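Local coordinates for Lmo0135 protein (Listeria monocytogenes EGD-e, PDB 5ISU) that serves as the substrate-binding protein of an ABC transporter, probably one that takes up peptides, at residues Arg257-Thr262 with Tyr463-Asp468; Asn32-Ser37 with Phe152-His157; Leu20-Thr25 with Asp207-Arg212. All blocks are in the same frame, centred on the assembly; numbering follows the deposited sequence. Where two conformers were deposited one is given.

Interaction 1: Arg257-Thr262 with Tyr463-Asp468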
ATOM      1  N   ARG A 257       6.723  -1.775  -0.171  1.00 41.09           N
ATOM      2  CA  ARG A 257       6.515  -1.768  -1.595  1.00 42.07           C
ATOM      3  C   ARG A 257       7.471  -2.740  -2.280  1.00 40.22           C
ATOM      4  O   ARG A 257       8.668  -2.756  -1.977  1.00 39.58           O
ATOM      5  CB  ARG A 257       6.723  -0.374  -2.163  1.00 44.89           C
ATOM      6  CG  ARG A 257       6.561  -0.307  -3.676  1.00 49.16           C
ATOM      7  CD  ARG A 257       6.661   1.111  -4.196  1.00 56.54           C
ATOM      8  NE  ARG A 257       6.476   1.188  -5.658  1.00 61.15           N
ATOM      9  CZ  ARG A 257       7.430   0.978  -6.572  1.00 61.27           C
ATOM     10  NH1 ARG A 257       7.138   1.092  -7.870  1.00 62.83           N
ATOM     11  NH2 ARG A 257       8.673   0.645  -6.216  1.00 58.22           N
ATOM     12  N   LEU A 258       6.924  -3.572  -3.162  1.00 35.68           N
ATOM     13  CA  LEU A 258       7.732  -4.425  -4.001  1.00 35.51           C
ATOM     14  C   LEU A 258       7.858  -3.747  -5.374  1.00 34.64           C
ATOM     15  O   LEU A 258       6.865  -3.352  -5.963  1.00 37.91           O
ATOM     16  CB  LEU A 258       7.105  -5.813  -4.202  1.00 35.06           C
ATOM     17  CG  LEU A 258       7.793  -6.622  -5.312  1.00 34.52           C
ATOM     18  CD1 LEU A 258       9.227  -7.006  -4.952  1.00 32.09           C
ATOM     19  CD2 LEU A 258       7.004  -7.858  -5.716  1.00 36.24           C
ATOM     20  N   SER A 259       9.083  -3.598  -5.851  1.00 34.83           N
ATOM     21  CA  SER A 259       9.380  -3.092  -7.197  1.00 35.06           C
ATOM     22  C   SER A 259       9.677  -4.364  -7.971  1.00 35.10           C
ATOM     23  O   SER A 259      10.484  -5.183  -7.504  1.00 32.48           O
ATOM     24  CB  SER A 259      10.614  -2.205  -7.178  1.00 35.92           C
ATOM     25  OG  SER A 259      11.031  -1.853  -8.494  1.00 37.25           O
ATOM     26  N   TYR A 260       9.006  -4.560  -9.111  1.00 35.68           N
ATOM     27  CA  TYR A 260       9.201  -5.765  -9.895  1.00 36.34           C
ATOM     28  C   TYR A 260       8.969  -5.580 -11.380  1.00 39.03           C
ATOM     29  O   TYR A 260       8.421  -4.581 -11.812  1.00 40.37           O
ATOM     30  CB  TYR A 260       8.265  -6.853  -9.387  1.00 36.29           C
ATOM     31  CG  TYR A 260       6.797  -6.618  -9.640  1.00 35.55           C
ATOM     32  CD1 TYR A 260       6.082  -5.685  -8.901  1.00 37.74           C
ATOM     33  CD2 TYR A 260       6.122  -7.325 -10.611  1.00 40.50           C
ATOM     34  CE1 TYR A 260       4.739  -5.457  -9.122  1.00 39.36           C
ATOM     35  CE2 TYR A 260       4.758  -7.130 -10.836  1.00 41.34           C
ATOM     36  CZ  TYR A 260       4.072  -6.192 -10.091  1.00 42.21           C
ATOM     37  OH  TYR A 260       2.732  -5.978 -10.310  1.00 45.97           O
ATOM     38  N   ALA A 261       9.404  -6.571 -12.151  1.00 41.35           N
ATOM     39  CA  ALA A 261       9.181  -6.619 -13.586  1.00 43.48           C
ATOM     40  C   ALA A 261       8.247  -7.787 -13.877  1.00 44.07           C
ATOM     41  O   ALA A 261       8.384  -8.833 -13.289  1.00 43.95           O
ATOM     42  CB  ALA A 261      10.490  -6.815 -14.303  1.00 45.54           C
ATOM     43  N   THR A 262       7.301  -7.595 -14.784  1.00 46.55           N
ATOM     44  CA  THR A 262       6.359  -8.642 -15.179  1.00 47.95           C
ATOM     45  C   THR A 262       6.734  -9.151 -16.552  1.00 46.03           C
ATOM     46  O   THR A 262       7.183  -8.377 -17.372  1.00 46.08           O
ATOM     47  CB  THR A 262       4.945  -8.074 -15.370  1.00 52.06           C
ATOM     48  OG1 THR A 262       4.944  -7.204 -16.511  1.00 60.02           O
ATOM     49  CG2 THR A 262       4.476  -7.297 -14.163  1.00 51.72           C
ATOM     50  N   TYR A 463       9.799 -10.928 -11.886  1.00 38.23           N
ATOM     51  CA  TYR A 463      11.150 -10.800 -11.353  1.00 38.49           C
ATOM     52  C   TYR A 463      11.054  -9.780 -10.209  1.00 36.47           C
ATOM     53  O   TYR A 463      10.982  -8.589 -10.471  1.00 38.15           O
ATOM     54  CB  TYR A 463      12.163 -10.328 -12.406  1.00 37.69           C
ATOM     55  CG  TYR A 463      13.580 -10.294 -11.863  1.00 36.84           C
ATOM     56  CD1 TYR A 463      14.362 -11.432 -11.865  1.00 36.88           C
ATOM     57  CD2 TYR A 463      14.114  -9.135 -11.307  1.00 35.71           C
ATOM     58  CE1 TYR A 463      15.640 -11.424 -11.348  1.00 36.87           C
ATOM     59  CE2 TYR A 463      15.386  -9.111 -10.792  1.00 35.76           C
ATOM     60  CZ  TYR A 463      16.156 -10.266 -10.819  1.00 37.00           C
ATOM     61  OH  TYR A 463      17.456 -10.270 -10.322  1.00 39.16           O
ATOM     62  N   PRO A 464      10.957 -10.244  -8.948  1.00 35.82           N
ATOM     63  CA  PRO A 464      10.915  -9.284  -7.820  1.00 35.78           C
ATOM     64  C   PRO A 464      12.266  -8.600  -7.699  1.00 36.17           C
ATOM     65  O   PRO A 464      13.263  -9.271  -7.536  1.00 37.96           O
ATOM     66  CB  PRO A 464      10.635 -10.160  -6.592  1.00 35.59           C
ATOM     67  CG  PRO A 464      10.274 -11.519  -7.130  1.00 35.71           C
ATOM     68  CD  PRO A 464      10.889 -11.639  -8.486  1.00 36.29           C
ATOM     69  N   ILE A 465      12.294  -7.275  -7.804  1.00 35.57           N
ATOM     70  CA  ILE A 465      13.547  -6.551  -7.764  1.00 36.10           C
ATOM     71  C   ILE A 465      13.942  -6.160  -6.350  1.00 35.68           C
ATOM     72  O   ILE A 465      14.991  -6.557  -5.867  1.00 36.37           O
ATOM     73  CB  ILE A 465      13.477  -5.274  -8.621  1.00 36.51           C
ATOM     74  CG1 ILE A 465      13.168  -5.611 -10.082  1.00 36.23           C
ATOM     75  CG2 ILE A 465      14.788  -4.505  -8.530  1.00 37.94           C
ATOM     76  CD1 ILE A 465      12.855  -4.389 -10.927  1.00 36.93           C
ATOM     77  N   SER A 466      13.110  -5.361  -5.698  1.00 35.71           N
ATOM     78  CA  SER A 466      13.438  -4.875  -4.360  1.00 35.32           C
ATOM     79  C   SER A 466      12.254  -4.509  -3.491  1.00 34.57           C
ATOM     80  O   SER A 466      11.170  -4.234  -4.004  1.00 34.24           O
ATOM     81  CB  SER A 466      14.334  -3.643  -4.489  1.00 35.88           C
ATOM     82  OG  SER A 466      13.721  -2.614  -5.269  1.00 35.62           O
ATOM     83  N   TYR A 467      12.461  -4.578  -2.175  1.00 31.93           N
ATOM     84  CA  TYR A 467      11.485  -4.109  -1.227  1.00 33.66           C
ATOM     85  C   TYR A 467      11.997  -2.718  -0.938  1.00 36.71           C
ATOM     86  O   TYR A 467      13.115  -2.549  -0.425  1.00 38.28           O
ATOM     87  CB  TYR A 467      11.410  -4.965   0.041  1.00 34.37           C
ATOM     88  CG  TYR A 467      11.203  -6.424  -0.274  1.00 33.55           C
ATOM     89  CD1 TYR A 467      10.162  -6.821  -1.116  1.00 32.95           C
ATOM     90  CD2 TYR A 467      12.021  -7.404   0.270  1.00 33.46           C
ATOM     91  CE1 TYR A 467       9.957  -8.145  -1.433  1.00 32.40           C
ATOM     92  CE2 TYR A 467      11.817  -8.742  -0.034  1.00 33.73           C
ATOM     93  CZ  TYR A 467      10.779  -9.103  -0.900  1.00 33.32           C
ATOM     94  OH  TYR A 467      10.545 -10.426  -1.245  1.00 32.70           O
ATOM     95  N   ASP A 468      11.193  -1.726  -1.312  1.00 37.66           N
ATOM     96  CA  ASP A 468      11.579  -0.321  -1.224  1.00 39.02           C
ATOM     97  C   ASP A 468      11.290   0.416   0.090  1.00 38.60           C
ATOM     98  O   ASP A 468      10.364   0.094   0.820  1.00 38.29           O
ATOM     99  CB  ASP A 468      10.922   0.425  -2.381  1.00 39.74           C
ATOM    100  CG  ASP A 468      11.459  -0.003  -3.738  1.00 43.51           C
ATOM    101  OD1 ASP A 468      12.320  -0.918  -3.813  1.00 42.44           O
ATOM    102  OD2 ASP A 468      11.021   0.600  -4.743  1.00 45.09           O
TER
HETATM  103  O   HOH W   1      13.519  -1.199  -7.865  1.00 40.68           O

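Interaction 2: Asn32-Ser37 with Phe152-His157. With EDO (1,2-ethanediol), chain B.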
ATOM      1  N   ASN A  32     -13.164  10.208   3.194  1.00 45.89           N
ATOM      2  CA  ASN A  32     -14.125   9.291   3.803  1.00 43.42           C
ATOM      3  C   ASN A  32     -13.514   7.891   3.668  1.00 41.49           C
ATOM      4  O   ASN A  32     -13.264   7.431   2.550  1.00 40.78           O
ATOM      5  CB  ASN A  32     -15.478   9.403   3.073  1.00 45.30           C
ATOM      6  CG  ASN A  32     -16.594   8.602   3.746  1.00 44.98           C
ATOM      7  OD1 ASN A  32     -16.450   7.415   4.040  1.00 44.72           O
ATOM      8  ND2 ASN A  32     -17.718   9.250   3.966  1.00 45.33           N
ATOM      9  N   PRO A  33     -13.272   7.210   4.800  1.00 41.50           N
ATOM     10  CA  PRO A  33     -12.612   5.897   4.779  1.00 40.07           C
ATOM     11  C   PRO A  33     -13.306   4.793   4.005  1.00 42.10           C
ATOM     12  O   PRO A  33     -12.680   3.775   3.718  1.00 43.24           O
ATOM     13  CB  PRO A  33     -12.509   5.532   6.257  1.00 37.96           C
ATOM     14  CG  PRO A  33     -13.549   6.322   6.926  1.00 38.49           C
ATOM     15  CD  PRO A  33     -13.628   7.611   6.176  1.00 40.45           C
ATOM     16  N   ASN A  34     -14.587   4.959   3.709  1.00 44.46           N
ATOM     17  CA  ASN A  34     -15.293   3.969   2.886  1.00 46.15           C
ATOM     18  C   ASN A  34     -14.831   4.046   1.418  1.00 46.41           C
ATOM     19  O   ASN A  34     -15.074   3.128   0.660  1.00 49.82           O
ATOM     20  CB  ASN A  34     -16.827   4.174   2.943  1.00 48.16           C
ATOM     21  CG  ASN A  34     -17.454   3.688   4.239  1.00 46.92           C
ATOM     22  OD1 ASN A  34     -16.772   3.366   5.196  1.00 49.81           O
ATOM     23  ND2 ASN A  34     -18.778   3.625   4.260  1.00 48.07           N
ATOM     24  N   TYR A  35     -14.161   5.134   1.030  1.00 46.54           N
ATOM     25  CA  TYR A  35     -13.732   5.315  -0.364  1.00 47.24           C
ATOM     26  C   TYR A  35     -12.260   5.693  -0.548  1.00 49.23           C
ATOM     27  O   TYR A  35     -11.707   5.463  -1.617  1.00 49.50           O
ATOM     28  CB  TYR A  35     -14.626   6.377  -1.032  1.00 49.59           C
ATOM     29  CG  TYR A  35     -16.100   6.041  -0.895  1.00 50.13           C
ATOM     30  CD1 TYR A  35     -16.716   5.160  -1.779  1.00 51.85           C
ATOM     31  CD2 TYR A  35     -16.860   6.565   0.152  1.00 48.95           C
ATOM     32  CE1 TYR A  35     -18.047   4.824  -1.632  1.00 52.91           C
ATOM     33  CE2 TYR A  35     -18.188   6.240   0.305  1.00 49.49           C
ATOM     34  CZ  TYR A  35     -18.779   5.360  -0.582  1.00 53.16           C
ATOM     35  OH  TYR A  35     -20.104   5.034  -0.431  1.00 56.10           O
ATOM     36  N   ALA A  36     -11.612   6.249   0.482  1.00 47.76           N
ATOM     37  CA  ALA A  36     -10.220   6.703   0.327  1.00 47.64           C
ATOM     38  C   ALA A  36      -9.268   5.620  -0.181  1.00 46.20           C
ATOM     39  O   ALA A  36      -9.196   4.556   0.404  1.00 45.48           O
ATOM     40  CB  ALA A  36      -9.697   7.279   1.636  1.00 46.82           C
ATOM     41  N   SER A  37      -8.558   5.908  -1.277  1.00 46.38           N
ATOM     42  CA  SER A  37      -7.578   4.963  -1.838  1.00 49.34           C
ATOM     43  C   SER A  37      -6.266   5.609  -2.338  1.00 51.64           C
ATOM     44  O   SER A  37      -5.262   4.919  -2.431  1.00 58.04           O
ATOM     45  CB  SER A  37      -8.216   4.102  -2.954  1.00 51.02           C
ATOM     46  OG  SER A  37      -8.719   4.909  -3.998  1.00 53.37           O
ATOM     47  N   PHE A 152     -11.754   1.767   9.673  1.00 37.33           N
ATOM     48  CA  PHE A 152     -12.014   3.109  10.228  1.00 38.70           C
ATOM     49  C   PHE A 152     -13.527   3.336  10.214  1.00 40.90           C
ATOM     50  O   PHE A 152     -14.117   3.370   9.143  1.00 43.71           O
ATOM     51  CB  PHE A 152     -11.355   4.208   9.370  1.00 38.44           C
ATOM     52  CG  PHE A 152      -9.846   4.163   9.332  1.00 36.61           C
ATOM     53  CD1 PHE A 152      -9.182   3.258   8.522  1.00 39.81           C
ATOM     54  CD2 PHE A 152      -9.087   5.082  10.061  1.00 37.45           C
ATOM     55  CE1 PHE A 152      -7.784   3.238   8.467  1.00 40.85           C
ATOM     56  CE2 PHE A 152      -7.698   5.064  10.023  1.00 36.40           C
ATOM     57  CZ  PHE A 152      -7.044   4.142   9.219  1.00 39.12           C
ATOM     58  N   PRO A 153     -14.167   3.475  11.389  1.00 41.04           N
ATOM     59  CA  PRO A 153     -15.598   3.708  11.333  1.00 41.81           C
ATOM     60  C   PRO A 153     -15.977   5.130  10.925  1.00 42.38           C
ATOM     61  O   PRO A 153     -15.163   6.071  11.057  1.00 38.30           O
ATOM     62  CB  PRO A 153     -16.062   3.431  12.771  1.00 42.77           C
ATOM     63  CG  PRO A 153     -14.867   3.607  13.609  1.00 42.29           C
ATOM     64  CD  PRO A 153     -13.705   3.196  12.758  1.00 40.70           C
ATOM     65  N   ILE A 154     -17.188   5.259  10.377  1.00 43.15           N
ATOM     66  CA  ILE A 154     -17.753   6.575  10.025  1.00 44.09           C
ATOM     67  C   ILE A 154     -18.949   6.839  10.958  1.00 43.25           C
ATOM     68  O   ILE A 154     -19.432   5.928  11.608  1.00 42.46           O
ATOM     69  CB  ILE A 154     -18.071   6.727   8.516  1.00 45.70           C
ATOM     70  CG1 ILE A 154     -19.140   5.737   8.029  1.00 47.04           C
ATOM     71  CG2 ILE A 154     -16.795   6.538   7.713  1.00 45.30           C
ATOM     72  CD1 ILE A 154     -19.522   5.936   6.571  1.00 46.70           C
ATOM     73  N   PRO A 155     -19.364   8.101  11.095  1.00 44.99           N
ATOM     74  CA  PRO A 155     -20.451   8.367  12.043  1.00 46.54           C
ATOM     75  C   PRO A 155     -21.870   8.149  11.489  1.00 48.49           C
ATOM     76  O   PRO A 155     -22.219   8.671  10.433  1.00 49.97           O
ATOM     77  CB  PRO A 155     -20.217   9.818  12.440  1.00 47.49           C
ATOM     78  CG  PRO A 155     -19.433  10.416  11.336  1.00 46.95           C
ATOM     79  CD  PRO A 155     -18.666   9.328  10.675  1.00 44.37           C
ATOM     80  N   LYS A 156     -22.666   7.382  12.230  1.00 48.97           N
ATOM     81  CA  LYS A 156     -24.035   7.075  11.863  1.00 51.37           C
ATOM     82  C   LYS A 156     -24.894   8.356  11.889  1.00 53.90           C
ATOM     83  O   LYS A 156     -25.604   8.653  10.920  1.00 51.08           O
ATOM     84  CB  LYS A 156     -24.583   5.998  12.814  1.00 53.95           C
ATOM     85  CG  LYS A 156     -26.037   5.559  12.614  1.00 58.42           C
ATOM     86  CD  LYS A 156     -26.369   4.449  13.610  1.00 60.84           C
ATOM     87  CE  LYS A 156     -27.841   4.046  13.613  1.00 67.46           C
ATOM     88  NZ  LYS A 156     -28.292   3.445  12.327  1.00 70.06           N
ATOM     89  N   HIS A 157     -24.769   9.154  12.955  1.00 53.67           N
ATOM     90  CA  HIS A 157     -25.570  10.378  13.063  1.00 55.35           C
ATOM     91  C   HIS A 157     -25.371  11.365  11.886  1.00 55.90           C
ATOM     92  O   HIS A 157     -26.222  12.209  11.630  1.00 56.11           O
ATOM     93  CB  HIS A 157     -25.338  11.078  14.413  1.00 56.76           C
ATOM     94  CG  HIS A 157     -24.023  11.787  14.519  1.00 54.33           C
ATOM     95  ND1 HIS A 157     -22.850  11.141  14.844  1.00 49.51           N
ATOM     96  CD2 HIS A 157     -23.705  13.094  14.361  1.00 52.55           C
ATOM     97  CE1 HIS A 157     -21.861  12.016  14.853  1.00 49.30           C
ATOM     98  NE2 HIS A 157     -22.354  13.211  14.580  1.00 50.15           N
TER
HETATM   99  C1  EDO B 601     -28.055   0.854   9.315  1.00 67.21           C
HETATM  100  O1  EDO B 601     -27.465   0.766   8.015  1.00 69.51           O
HETATM  101  C2  EDO B 601     -27.288  -0.044  10.275  1.00 65.01           C
HETATM  102  O2  EDO B 601     -27.121   0.617  11.528  1.00 66.34           O
HETATM  103  O   HOH W   2     -14.487   2.471   6.446  1.00 44.15           O

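Interaction 3: Leu20-Thr25 with Asp207-Arg212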
ATOM      1  N   LEU A  20       2.247  22.639  12.700  1.00 44.47           N
ATOM      2  CA  LEU A  20       3.038  21.747  11.855  1.00 44.16           C
ATOM      3  C   LEU A  20       2.469  21.861  10.456  1.00 43.03           C
ATOM      4  O   LEU A  20       1.258  21.768  10.271  1.00 44.12           O
ATOM      5  CB  LEU A  20       2.949  20.293  12.300  1.00 43.86           C
ATOM      6  CG  LEU A  20       3.734  19.274  11.452  1.00 43.00           C
ATOM      7  CD1 LEU A  20       5.227  19.472  11.606  1.00 45.14           C
ATOM      8  CD2 LEU A  20       3.375  17.857  11.850  1.00 42.64           C
ATOM      9  N   ILE A  21       3.352  22.073   9.486  0.50 43.42           N
ATOM     10  CA  ILE A  21       2.990  22.195   8.083  0.50 42.49           C
ATOM     11  C   ILE A  21       3.554  20.969   7.392  0.50 40.23           C
ATOM     12  O   ILE A  21       4.758  20.728   7.466  0.50 38.88           O
ATOM     13  CB  ILE A  21       3.644  23.429   7.449  0.50 44.77           C
ATOM     14  CG1 ILE A  21       3.323  24.684   8.253  0.50 46.81           C
ATOM     15  CG2 ILE A  21       3.166  23.596   6.020  0.50 45.54           C
ATOM     16  CD1 ILE A  21       1.884  25.107   8.140  0.50 48.06           C
ATOM     17  N   ILE A  22       2.691  20.199   6.732  1.00 38.74           N
ATOM     18  CA  ILE A  22       3.110  18.977   6.044  1.00 39.38           C
ATOM     19  C   ILE A  22       2.936  19.126   4.542  1.00 41.13           C
ATOM     20  O   ILE A  22       1.874  19.515   4.066  1.00 43.68           O
ATOM     21  CB  ILE A  22       2.287  17.777   6.520  1.00 38.15           C
ATOM     22  CG1 ILE A  22       2.228  17.741   8.048  1.00 36.32           C
ATOM     23  CG2 ILE A  22       2.843  16.474   5.927  1.00 37.01           C
ATOM     24  CD1 ILE A  22       1.462  16.557   8.594  1.00 36.68           C
ATOM     25  N   GLY A  23       3.978  18.802   3.795  1.00 42.98           N
ATOM     26  CA  GLY A  23       3.944  18.954   2.337  1.00 45.73           C
ATOM     27  C   GLY A  23       3.399  17.709   1.670  1.00 45.46           C
ATOM     28  O   GLY A  23       3.834  16.607   1.987  1.00 44.21           O
ATOM     29  N   VAL A  24       2.396  17.885   0.813  1.00 47.50           N
ATOM     30  CA  VAL A  24       1.839  16.784   0.020  1.00 48.64           C
ATOM     31  C   VAL A  24       1.892  17.232  -1.443  1.00 53.81           C
ATOM     32  O   VAL A  24       2.040  18.430  -1.731  1.00 56.51           O
ATOM     33  CB  VAL A  24       0.425  16.389   0.453  1.00 48.76           C
ATOM     34  CG1 VAL A  24       0.451  15.877   1.875  1.00 49.44           C
ATOM     35  CG2 VAL A  24      -0.545  17.549   0.324  1.00 50.99           C
ATOM     36  N   THR A  25       1.749  16.288  -2.363  1.00 54.96           N
ATOM     37  CA  THR A  25       1.917  16.583  -3.784  1.00 62.26           C
ATOM     38  C   THR A  25       0.676  16.971  -4.597  1.00 64.81           C
ATOM     39  O   THR A  25       0.813  17.685  -5.597  1.00 70.31           O
ATOM     40  CB  THR A  25       2.611  15.406  -4.495  1.00 63.47           C
ATOM     41  OG1 THR A  25       1.812  14.226  -4.362  1.00 62.39           O
ATOM     42  CG2 THR A  25       4.006  15.173  -3.898  1.00 63.52           C
ATOM     43  N   ASP A 207      -0.959  22.046  18.220  1.00 48.87           N
ATOM     44  CA  ASP A 207      -2.279  22.630  18.154  1.00 53.41           C
ATOM     45  C   ASP A 207      -2.886  22.607  16.736  1.00 52.98           C
ATOM     46  O   ASP A 207      -4.048  22.269  16.579  1.00 55.77           O
ATOM     47  CB  ASP A 207      -2.205  24.073  18.697  1.00 58.09           C
ATOM     48  CG  ASP A 207      -3.549  24.789  18.664  1.00 64.45           C
ATOM     49  OD1 ASP A 207      -4.596  24.126  18.869  1.00 68.85           O
ATOM     50  OD2 ASP A 207      -3.555  26.025  18.445  1.00 69.91           O
ATOM     51  N   LYS A 208      -2.110  22.976  15.718  1.00 55.21           N
ATOM     52  CA  LYS A 208      -2.618  23.020  14.330  1.00 54.68           C
ATOM     53  C   LYS A 208      -1.762  22.242  13.350  1.00 50.29           C
ATOM     54  O   LYS A 208      -0.552  22.175  13.510  1.00 49.03           O
ATOM     55  CB  LYS A 208      -2.705  24.457  13.848  1.00 58.23           C
ATOM     56  CG  LYS A 208      -3.605  25.308  14.698  1.00 61.99           C
ATOM     57  CD  LYS A 208      -3.866  26.612  14.007  1.00 69.20           C
ATOM     58  CE  LYS A 208      -4.691  27.532  14.868  1.00 74.81           C
ATOM     59  NZ  LYS A 208      -5.022  28.743  14.073  1.00 79.53           N
ATOM     60  N   VAL A 209      -2.408  21.622  12.362  1.00 48.19           N
ATOM     61  CA  VAL A 209      -1.712  20.875  11.318  1.00 44.91           C
ATOM     62  C   VAL A 209      -2.289  21.309   9.990  1.00 45.95           C
ATOM     63  O   VAL A 209      -3.502  21.315   9.809  1.00 46.48           O
ATOM     64  CB  VAL A 209      -1.843  19.357  11.481  1.00 44.84           C
ATOM     65  CG1 VAL A 209      -1.231  18.628  10.290  1.00 44.02           C
ATOM     66  CG2 VAL A 209      -1.165  18.891  12.759  1.00 44.68           C
ATOM     67  N   THR A 210      -1.410  21.688   9.071  1.00 46.22           N
ATOM     68  CA  THR A 210      -1.819  22.140   7.763  1.00 48.24           C
ATOM     69  C   THR A 210      -1.146  21.253   6.750  1.00 46.14           C
ATOM     70  O   THR A 210       0.048  20.982   6.872  1.00 44.10           O
ATOM     71  CB  THR A 210      -1.362  23.594   7.508  1.00 52.33           C
ATOM     72  OG1 THR A 210      -1.903  24.451   8.513  1.00 55.01           O
ATOM     73  CG2 THR A 210      -1.811  24.099   6.120  1.00 55.55           C
ATOM     74  N   PHE A 211      -1.917  20.756   5.785  1.00 44.16           N
ATOM     75  CA  PHE A 211      -1.356  19.963   4.691  1.00 43.82           C
ATOM     76  C   PHE A 211      -1.220  20.920   3.529  1.00 44.68           C
ATOM     77  O   PHE A 211      -2.228  21.367   2.988  1.00 44.47           O
ATOM     78  CB  PHE A 211      -2.243  18.775   4.322  1.00 42.33           C
ATOM     79  CG  PHE A 211      -2.220  17.676   5.346  1.00 41.24           C
ATOM     80  CD1 PHE A 211      -1.273  16.659   5.268  1.00 40.94           C
ATOM     81  CD2 PHE A 211      -3.116  17.670   6.399  1.00 40.69           C
ATOM     82  CE1 PHE A 211      -1.234  15.646   6.206  1.00 40.25           C
ATOM     83  CE2 PHE A 211      -3.074  16.666   7.359  1.00 38.75           C
ATOM     84  CZ  PHE A 211      -2.146  15.649   7.254  1.00 39.79           C
ATOM     85  N   ARG A 212       0.031  21.243   3.184  1.00 44.75           N
ATOM     86  CA  ARG A 212       0.365  22.188   2.099  1.00 48.08           C
ATOM     87  C   ARG A 212       0.598  21.483   0.763  1.00 47.29           C
ATOM     88  O   ARG A 212       1.497  20.669   0.634  1.00 48.62           O
ATOM     89  CB  ARG A 212       1.616  22.981   2.497  1.00 49.35           C
ATOM     90  CG  ARG A 212       2.220  23.900   1.447  1.00 52.74           C
ATOM     91  CD  ARG A 212       1.264  24.968   0.959  1.00 57.04           C
ATOM     92  NE  ARG A 212       0.862  25.913   2.002  1.00 58.24           N
ATOM     93  CZ  ARG A 212       0.030  26.938   1.800  1.00 62.82           C
ATOM     94  NH1 ARG A 212      -0.499  27.163   0.591  1.00 62.02           N
ATOM     95  NH2 ARG A 212      -0.286  27.745   2.812  1.00 64.19           N
TER
HETATM   96  O   HOH W   3      -0.225  24.376  10.665  1.00 48.47           O

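Interaction 1: Arg257-Thr262 with Tyr463-Asp468
The guanidinium of Arg257 meets Asp468 at its edge, NH2 lying 2.8 Å from OD2 in a salt bridge whose hydrogen bond is weak because it is bent (117°); the two planes are 33° apart. On the other face of the sheet, the Tyr467 ring has the carbonyl oxygen of Arg257 at its edge, while Leu258 CD1 comes in obliquely, 3.8 Å from Tyr467 CE1. The backbones form an antiparallel ladder broken by a classic beta bulge: Ile465 and Ser466 both face Ser259, whose carbonyl oxygen accepts from Ile465 N at 2.8 Å and from Ser466 N at 3.2 Å. With CG anti to the backbone N (chi1 178°) and the chain extended from there to NE, Arg257 runs alongside Asp468; a long, charged residue suits this partly exposed position because it can pair with the carboxylate. Pro464 packs with Leu258 and Tyr467, whose phenol oxygen is tied to Ser303 and Ser304. Strand 395-400 continues the sheet beyond Leu258 and Tyr260, and helix 285-292 packs on Tyr463 and Ile465. Small serines fit the polar side: Ser466 OG donates to Asp468 OD1 at 2.6 Å, and one water bridges Ser259 OG (2.6 Å) and Ser466 OG (3.0 Å).

Interaction 2: Asn32-Ser37 with Phe152-His157
Pro33 presses its ring over the side chain of Ile154, with Pro33 CG only 3.3 Å from Ile154 CG2, tighter than a usual carbon contact. The same ring sets CB 3.6 Å from Phe152 CB, so a rigid, compact proline fills the angle between the two hydrophobic residues. Ile154 holds CG1 between its backbone N and carbonyl carbon (chi1 63°), which sends CG2 to the proline and CD1 to the Asn34 amide, 3.4 Å from ND2. Asparagine suits the turn in 32-37 itself: Asn32 OD1 accepts from Asn34 N at 3.1 Å in an Asx turn, on a lone pair in the amide plane, and Asn32 O takes the N-H groups of both Tyr35 and Ala36. The amide nitrogens are held by outside partners, Asn32 ND2 by Asn171 and Asn34 ND2 by Ser102 of helix 93-104. In the fold, the loop before helix 39-48 is thus packed against the segment that enters helix 156-159, where Pro155 is the N-cap residue. No direct hydrogen bond joins the segments; a water donates to Asn34 OD1 (2.8 Å) and Phe152 O (2.9 Å), so cohesion rests on apolar packing plus one water bridge.

Interaction 3: Leu20-Thr25 with Asp207-Arg212
Ile22 and Phe211 lie side by side on the tightly packed face of this parallel strand pair, Ile22 CD1 resting 3.7 Å from Phe211 CE1 in an approach that is oblique to the ring. The same methyl also reaches Val209, 3.8 Å from CG1, so one branch fills the gap between a valine and an aromatic ring. It gets there because CG1 of Ile22 stands anti to the carbonyl carbon (chi1 -48°) and the chain then runs straight out to CD1. Val24 CG1 adds a contact at the edge of the Phe211 ring, 3.9 Å from CD1. Branched aliphatic residues and a phenylalanine suit this buried face, where Thr43 and Ile44 of helix 39-48 pack on Phe211 and Leu495 and Leu498 of the chain's end touch Ile22 and Leu20.

The other face is more open to solvent, with fewer apolar contacts. It carries Ile21, Thr210 and Arg212, all partly exposed, and Gly23, which has no side chain to pack on the arginine. In one of its two conformers Ile21 CG2 lies 3.9 Å from Arg212 CB, while the guanidinium end leads away. A water links Leu20 O (3.0 Å) with Thr210 OG1 (2.7 Å); a threonine suits this partly exposed place, its hydroxyl meeting water while its carbons stay beside Ile21.

Between the faces the backbones bond in regular parallel register, Ile22 N donating to Thr210 O at 2.8 Å and Arg212 N to Ile22 O. Strand 19-24 runs parallel to 208-213 in a mixed sheet, and its other side makes backbone bonds to Asn230 and Leu231, as befits the alpha/beta architecture of type 2 periplasmic-binding proteins.

How the interactions relate
The three contacts stand well apart: the centres of interactions 1 and 2, and of 1 and 3, are about 31 Å from each other, those of 2 and 3 about 22 Å, and none touch. Interaction 2 is nested within the loop closed by interaction 3, and both are complete before interaction 1 opens. Helix 39-48 lies between interactions 2 and 3, packing on Pro33 and Phe152 of interaction 2 and on Phe211 of interaction 3. Interaction 1 belongs to a different sheet, on the opposite side of the chain's centre from interaction 2. Strand 231-233 links the sheets: Leu231 bonds to Gly23, and the strand pairs with 462-475. Distant sequence is thereby drawn into one solute-binding fold.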